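Local coordinates for bacterioferritin comigratory protein (Xylella fastidiosa, PDB 3IXR) that probably reduces peroxides as a peroxiredoxin of the PrxQ (bacterioferritin comigratory protein) type, working through a reactive cysteine, at residues 54-59 and 89-94; 70-75 and 106-111. The protein carries 1 engineered substitution. All blocks are in the same frame, centred on the assembly; numbering follows the deposited sequence.

From the N terminus, strand 53-58 comes first, followed by helix 65-82, strand 86-92, helix 96-106 and the loop into strand 112-114. Interaction 1 (54-59 with 89-94) closes the first loop: it pairs the two strands of a beta-alpha-beta unit whose helix is 65-82. Interaction 2 (70-75 with 106-111) closes the second, from the middle of that helix to the turn after helix 96-106. Their segments alternate along the chain, so the two loops cross. They also touch, since the Y57 hydroxyl packs against G71 and F110. Together they bind the centre of the thioredoxin-like sheet to helix 65-82 and the link between helix 96-106 and strand 112-114.

Interaction 1: 54-59 and 89-94; sequences LVLYFY and LGVSRD
The Y57 ring lays one face over the backbone of G90, whose CA is 3.6 Å from the centroid of the Y57 ring in a CH-pi contact; F74 of helix 65-82 stacks with the same ring. Y57 places CG between its own N and carbonyl carbon (chi1 87°), tipping the ring across the neighbouring strand, where a glycine leaves the main chain bare enough to receive it. The Y59 ring carries S92 CB over one face, 4.0 Å from the Y59 centroid, and meets G90 C at its edge. On the other side of the sheet, V91 CB sits off-centre over the F58 ring, and the two side chains run alongside each other. L56 CD1 touches both V91 CG2, at 3.7 Å from that CD1, and L89 CB, giving a patch of branched aliphatic groups and one phenyl ring suited to a buried core.

Parallel strands 54-58 and 89-92 are laced by L89 N to V55 O, Y57 N to L89 O, V91 N to Y57 O and Y59 N to V91 O. The third, 2.8 Å from V91 N to Y57 O, is bent to 133°, and the same oxygen lies 3.2 Å from G90 CA. At the end of the strand, S92 OG accepts from D94 N in an ST turn and donates to D94 OD2 at 2.7 Å from OG. Hydrocarbon contacts thus hold the L56, F58, L89 and V91 face, whereas the Y57 ring covers G90 from the other side and, at the strand ends, hydrogen bonds tie S92 to D94, and both D94 OD2 and the Y59 hydroxyl to D62.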
loop_
_atom_site.group_PDB
_atom_site.type_symbol
_atom_site.label_atom_id
_atom_site.label_comp_id
_atom_site.label_asym_id
_atom_site.label_seq_id
_atom_site.Cartn_x
_atom_site.Cartn_y
_atom_site.Cartn_z
ATOM N N LEU A 54 -7.049 -6.939 0.662
ATOM C CA LEU A 54 -6.371 -5.740 0.161
ATOM C C LEU A 54 -4.852 -5.759 0.505
ATOM O O LEU A 54 -4.457 -6.013 1.644
ATOM C CB LEU A 54 -7.003 -4.505 0.854
ATOM C CG LEU A 54 -6.399 -3.156 0.414
ATOM C CD1 LEU A 54 -6.516 -2.957 -1.142
ATOM C CD2 LEU A 54 -6.946 -2.023 1.267
ATOM N N VAL A 55 -4.044 -5.541 -0.528
ATOM C CA VAL A 55 -2.611 -5.295 -0.317
ATOM C C VAL A 55 -2.414 -3.815 -0.323
ATOM O O VAL A 55 -2.604 -3.181 -1.365
ATOM C CB VAL A 55 -1.716 -5.886 -1.423
ATOM C CG1 VAL A 55 -0.211 -5.577 -1.102
ATOM C CG2 VAL A 55 -1.915 -7.530 -1.444
ATOM N N LEU A 56 -2.055 -3.284 0.833
ATOM C CA LEU A 56 -1.849 -1.838 0.960
ATOM C C LEU A 56 -0.315 -1.631 1.136
ATOM O O LEU A 56 0.293 -2.004 2.140
ATOM C CB LEU A 56 -2.605 -1.355 2.187
ATOM C CG LEU A 56 -2.627 0.157 2.364
ATOM C CD1 LEU A 56 -3.589 0.749 1.274
ATOM C CD2 LEU A 56 -3.222 0.400 3.765
ATOM N N TYR A 57 0.297 -1.143 0.052
ATOM C CA TYR A 57 1.786 -1.031 0.065
ATOM C C TYR A 57 2.222 0.448 0.117
ATOM O O TYR A 57 1.745 1.262 -0.738
ATOM C CB TYR A 57 2.430 -1.859 -1.072
ATOM C CG TYR A 57 2.578 -1.141 -2.425
ATOM C CD1 TYR A 57 1.638 -1.385 -3.441
ATOM C CD2 TYR A 57 3.742 -0.344 -2.694
ATOM C CE1 TYR A 57 1.788 -0.759 -4.709
ATOM C CE2 TYR A 57 3.887 0.292 -3.911
ATOM C CZ TYR A 57 2.933 0.009 -4.938
ATOM O OH TYR A 57 2.948 0.597 -6.238
ATOM N N PHE A 58 3.027 0.744 1.121
ATOM C CA PHE A 58 3.568 2.128 1.268
ATOM C C PHE A 58 4.956 2.235 0.690
ATOM O O PHE A 58 5.812 1.352 0.953
ATOM C CB PHE A 58 3.668 2.491 2.762
ATOM C CG PHE A 58 2.307 2.539 3.485
ATOM C CD1 PHE A 58 1.588 1.394 3.895
ATOM C CD2 PHE A 58 1.753 3.804 3.741
ATOM C CE1 PHE A 58 0.317 1.481 4.552
ATOM C CE2 PHE A 58 0.473 3.893 4.444
ATOM C CZ PHE A 58 -0.260 2.734 4.793
ATOM N N TYR A 59 5.236 3.311 -0.060
ATOM C CA TYR A 59 6.559 3.506 -0.611
ATOM C C TYR A 59 6.936 4.954 -0.388
ATOM O O TYR A 59 6.056 5.812 -0.221
ATOM C CB TYR A 59 6.547 3.168 -2.120
ATOM C CG TYR A 59 5.626 3.954 -2.920
ATOM C CD1 TYR A 59 6.097 5.092 -3.570
ATOM C CD2 TYR A 59 4.273 3.595 -3.052
ATOM C CE1 TYR A 59 5.188 5.874 -4.328
ATOM C CE2 TYR A 59 3.321 4.341 -3.833
ATOM C CZ TYR A 59 3.813 5.487 -4.422
ATOM O OH TYR A 59 2.909 6.188 -5.154
ATOM N N LEU A 89 -3.297 -1.519 -3.558
ATOM C CA LEU A 89 -3.291 -0.049 -3.547
ATOM C C LEU A 89 -1.923 0.371 -3.068
ATOM O O LEU A 89 -1.463 -0.060 -1.979
ATOM C CB LEU A 89 -4.284 0.436 -2.468
ATOM C CG LEU A 89 -5.730 0.701 -2.767
ATOM C CD1 LEU A 89 -6.216 1.417 -1.450
ATOM C CD2 LEU A 89 -5.881 1.675 -3.966
ATOM N N GLY A 90 -1.244 1.261 -3.825
ATOM C CA GLY A 90 0.005 1.811 -3.333
ATOM C C GLY A 90 -0.300 3.162 -2.617
ATOM O O GLY A 90 -1.340 3.809 -2.912
ATOM N N VAL A 91 0.584 3.550 -1.765
ATOM C CA VAL A 91 0.475 4.798 -0.931
ATOM C C VAL A 91 1.764 5.557 -0.757
ATOM O O VAL A 91 2.820 4.982 -0.369
ATOM C CB VAL A 91 -0.019 4.427 0.490
ATOM C CG1 VAL A 91 -0.406 5.749 1.258
ATOM C CG2 VAL A 91 -1.225 3.468 0.472
ATOM N N SER A 92 1.749 6.891 -1.026
ATOM C CA SER A 92 2.828 7.802 -0.526
ATOM C C SER A 92 2.146 9.118 -0.257
ATOM O O SER A 92 0.973 9.179 -0.467
ATOM C CB SER A 92 3.899 7.988 -1.604
ATOM O OG SER A 92 3.464 8.858 -2.636
ATOM N N ARG A 93 2.899 10.081 0.241
ATOM C CA ARG A 93 2.252 11.367 0.576
ATOM C C ARG A 93 2.315 12.304 -0.660
ATOM O O ARG A 93 1.930 13.495 -0.567
ATOM C CB ARG A 93 2.993 11.982 1.702
ATOM C CG ARG A 93 2.923 11.198 2.975
ATOM C CD ARG A 93 4.482 10.737 2.875
ATOM N NE ARG A 93 5.075 11.538 3.903
ATOM C CZ ARG A 93 6.277 11.999 4.232
ATOM N NH1 ARG A 93 7.477 11.727 3.704
ATOM N NH2 ARG A 93 6.213 12.773 5.326
ATOM N N ASP A 94 2.723 11.840 -1.815
ATOM C CA ASP A 94 2.781 12.736 -3.005
ATOM C C ASP A 94 1.388 13.081 -3.463
ATOM O O ASP A 94 0.399 12.469 -3.137
ATOM C CB ASP A 94 3.491 11.987 -4.181
ATOM C CG ASP A 94 4.933 11.736 -3.860
ATOM O OD1 ASP A 94 5.703 12.716 -3.751
ATOM O OD2 ASP A 94 5.304 10.520 -3.637
#

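Interaction 2: 70-75 and 106-111; sequences EGLEFN and QGFTFP
Q106 meets L72 at the end of helix 96-106: L72 CD2 lies 3.4 Å from Q106 O, and the two side chains cross at about a right angle where L72 is exposed to solvent. The glutamine chain bends at its second torsion, bringing its amide oxygen beside L72 CD1. G107 then leaves helical geometry with positive phi, a conformation glycine adopts easily, and its O receives a weak hydrogen bond from N75 ND2, 3.1 Å from G107 O.

F108 turns inward to the helix backbone, its CE1 only 3.4 Å from G71 C. G71 carries no side chain, so a large ring can pack directly on the helix here. The F108 ring lies between Q106 CB over one face and F110 CZ over the other.

T109 is the polar centre. Its N donates to N75 OD1 at 2.8 Å from T109 N, nearly straight at 163° but tilted 29° from the carbonyl plane of the asparagine. T109 OG1 is also near, 2.9 Å from N75 OD1, and a water joins it to the helix: the water donates to N75 O and lies 2.6 Å from T109 OG1. N75 swings CG away from its own N (chi1 -158°), which extends the amide to the loop; asparagine suits this place because one short group offers both an acceptor for T109 and an N-H for G107.

F110 finally brings its ring edge to G71 O, with CE2 3.5 Å from that oxygen, and to N75 CB, while F74 CB packs nearby. Its ring also reaches L78 of helix 65-82 and V88 of strand 86-92, F108 meets F102 of helix 96-106 edge-to-face, and P111, probably hydrogen-bonded through its O to G90 N, leads into strand 112-114 of the sheet.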
loop_
_atom_site.group_PDB
_atom_site.type_symbol
_atom_site.label_atom_id
_atom_site.label_comp_id
_atom_site.label_asym_id
_atom_site.label_seq_id
_atom_site.Cartn_x
_atom_site.Cartn_y
_atom_site.Cartn_z
ATOM N N GLU A 70 8.995 -1.356 -7.529
ATOM C CA GLU A 70 7.931 -1.982 -6.753
ATOM C C GLU A 70 6.534 -1.969 -7.438
ATOM O O GLU A 70 5.832 -2.952 -7.464
ATOM C CB GLU A 70 7.826 -1.365 -5.324
ATOM C CG GLU A 70 6.844 -2.117 -4.427
ATOM C CD GLU A 70 6.867 -1.604 -3.016
ATOM O OE1 GLU A 70 7.404 -0.487 -2.746
ATOM O OE2 GLU A 70 6.323 -2.325 -2.147
ATOM N N GLY A 71 6.182 -0.777 -7.982
ATOM C CA GLY A 71 4.926 -0.643 -8.715
ATOM C C GLY A 71 4.786 -1.596 -9.886
ATOM O O GLY A 71 3.774 -2.130 -10.161
ATOM N N LEU A 72 5.858 -1.638 -10.646
ATOM C CA LEU A 72 5.863 -2.538 -11.780
ATOM C C LEU A 72 5.762 -4.008 -11.427
ATOM O O LEU A 72 5.011 -4.770 -12.162
ATOM C CB LEU A 72 7.105 -2.322 -12.665
ATOM C CG LEU A 72 7.145 -0.909 -13.384
ATOM C CD1 LEU A 72 8.558 -0.738 -13.942
ATOM C CD2 LEU A 72 6.043 -0.854 -14.517
ATOM N N GLU A 73 6.359 -4.407 -10.327
ATOM C CA GLU A 73 6.244 -5.783 -9.902
ATOM C C GLU A 73 4.858 -6.123 -9.447
ATOM O O GLU A 73 4.336 -7.196 -9.757
ATOM C CB GLU A 73 7.309 -6.143 -8.868
ATOM C CG GLU A 73 8.729 -6.031 -9.484
ATOM C CD GLU A 73 9.795 -6.707 -8.671
ATOM O OE1 GLU A 73 9.561 -7.148 -7.546
ATOM O OE2 GLU A 73 10.963 -6.768 -9.177
ATOM N N PHE A 74 4.213 -5.211 -8.710
ATOM C CA PHE A 74 2.816 -5.424 -8.431
ATOM C C PHE A 74 1.936 -5.391 -9.699
ATOM O O PHE A 74 1.012 -6.153 -9.812
ATOM C CB PHE A 74 2.318 -4.381 -7.415
ATOM C CG PHE A 74 2.553 -4.759 -6.006
ATOM C CD1 PHE A 74 1.986 -5.899 -5.424
ATOM C CD2 PHE A 74 3.463 -3.966 -5.278
ATOM C CE1 PHE A 74 2.312 -6.265 -4.054
ATOM C CE2 PHE A 74 3.814 -4.212 -3.964
ATOM C CZ PHE A 74 3.205 -5.385 -3.281
ATOM N N ASN A 75 2.251 -4.513 -10.670
ATOM C CA ASN A 75 1.395 -4.324 -11.787
ATOM C C ASN A 75 1.365 -5.660 -12.628
ATOM O O ASN A 75 0.274 -6.081 -13.098
ATOM C CB ASN A 75 1.975 -3.173 -12.612
ATOM C CG ASN A 75 0.899 -2.538 -13.488
ATOM O OD1 ASN A 75 -0.245 -2.275 -13.065
ATOM N ND2 ASN A 75 1.253 -2.375 -14.742
ATOM N N GLN A 106 4.528 4.932 -15.953
ATOM C CA GLN A 106 4.850 3.462 -15.747
ATOM C C GLN A 106 3.822 2.517 -16.294
ATOM O O GLN A 106 4.072 1.284 -16.260
ATOM C CB GLN A 106 5.089 3.211 -14.241
ATOM C CG GLN A 106 6.125 4.079 -13.568
ATOM C CD GLN A 106 7.586 3.867 -14.070
ATOM O OE1 GLN A 106 7.895 2.784 -14.503
ATOM N NE2 GLN A 106 8.460 4.862 -13.938
ATOM N N GLY A 107 2.610 2.991 -16.598
ATOM C CA GLY A 107 1.504 2.200 -16.988
ATOM C C GLY A 107 0.863 1.376 -15.907
ATOM O O GLY A 107 0.321 0.249 -16.151
ATOM N N PHE A 108 0.858 1.923 -14.687
ATOM C CA PHE A 108 0.181 1.195 -13.609
ATOM C C PHE A 108 -1.338 1.077 -13.842
ATOM O O PHE A 108 -2.034 2.072 -14.264
ATOM C CB PHE A 108 0.366 1.906 -12.246
ATOM C CG PHE A 108 1.770 1.984 -11.766
ATOM C CD1 PHE A 108 2.786 1.080 -12.208
ATOM C CD2 PHE A 108 2.128 3.003 -10.863
ATOM C CE1 PHE A 108 4.071 1.166 -11.713
ATOM C CE2 PHE A 108 3.450 3.117 -10.323
ATOM C CZ PHE A 108 4.470 2.193 -10.789
ATOM N N THR A 109 -1.859 -0.099 -13.540
ATOM C CA THR A 109 -3.319 -0.358 -13.717
ATOM C C THR A 109 -4.112 -0.316 -12.406
ATOM O O THR A 109 -5.345 -0.344 -12.436
ATOM C CB THR A 109 -3.638 -1.657 -14.530
ATOM O OG1 THR A 109 -3.024 -2.758 -13.922
ATOM C CG2 THR A 109 -3.110 -1.568 -15.880
ATOM N N PHE A 110 -3.416 -0.265 -11.275
ATOM C CA PHE A 110 -4.058 -0.152 -9.948
ATOM C C PHE A 110 -3.835 1.298 -9.426
ATOM O O PHE A 110 -2.962 2.049 -9.915
ATOM C CB PHE A 110 -3.393 -1.216 -8.989
ATOM C CG PHE A 110 -1.908 -1.003 -8.857
ATOM C CD1 PHE A 110 -1.367 -0.118 -7.890
ATOM C CD2 PHE A 110 -1.034 -1.614 -9.700
ATOM C CE1 PHE A 110 -0.033 0.169 -7.717
ATOM C CE2 PHE A 110 0.389 -1.331 -9.543
ATOM C CZ PHE A 110 0.913 -0.415 -8.567
ATOM N N PRO A 111 -4.610 1.684 -8.453
ATOM C CA PRO A 111 -4.536 3.055 -8.004
ATOM C C PRO A 111 -3.464 3.361 -6.994
ATOM O O PRO A 111 -3.060 2.438 -6.278
ATOM C CB PRO A 111 -5.915 3.236 -7.264
ATOM C CG PRO A 111 -6.756 2.115 -7.678
ATOM C CD PRO A 111 -5.770 0.983 -7.851
HETATM O O HOH W 1 -1.615 -4.850 -14.699
#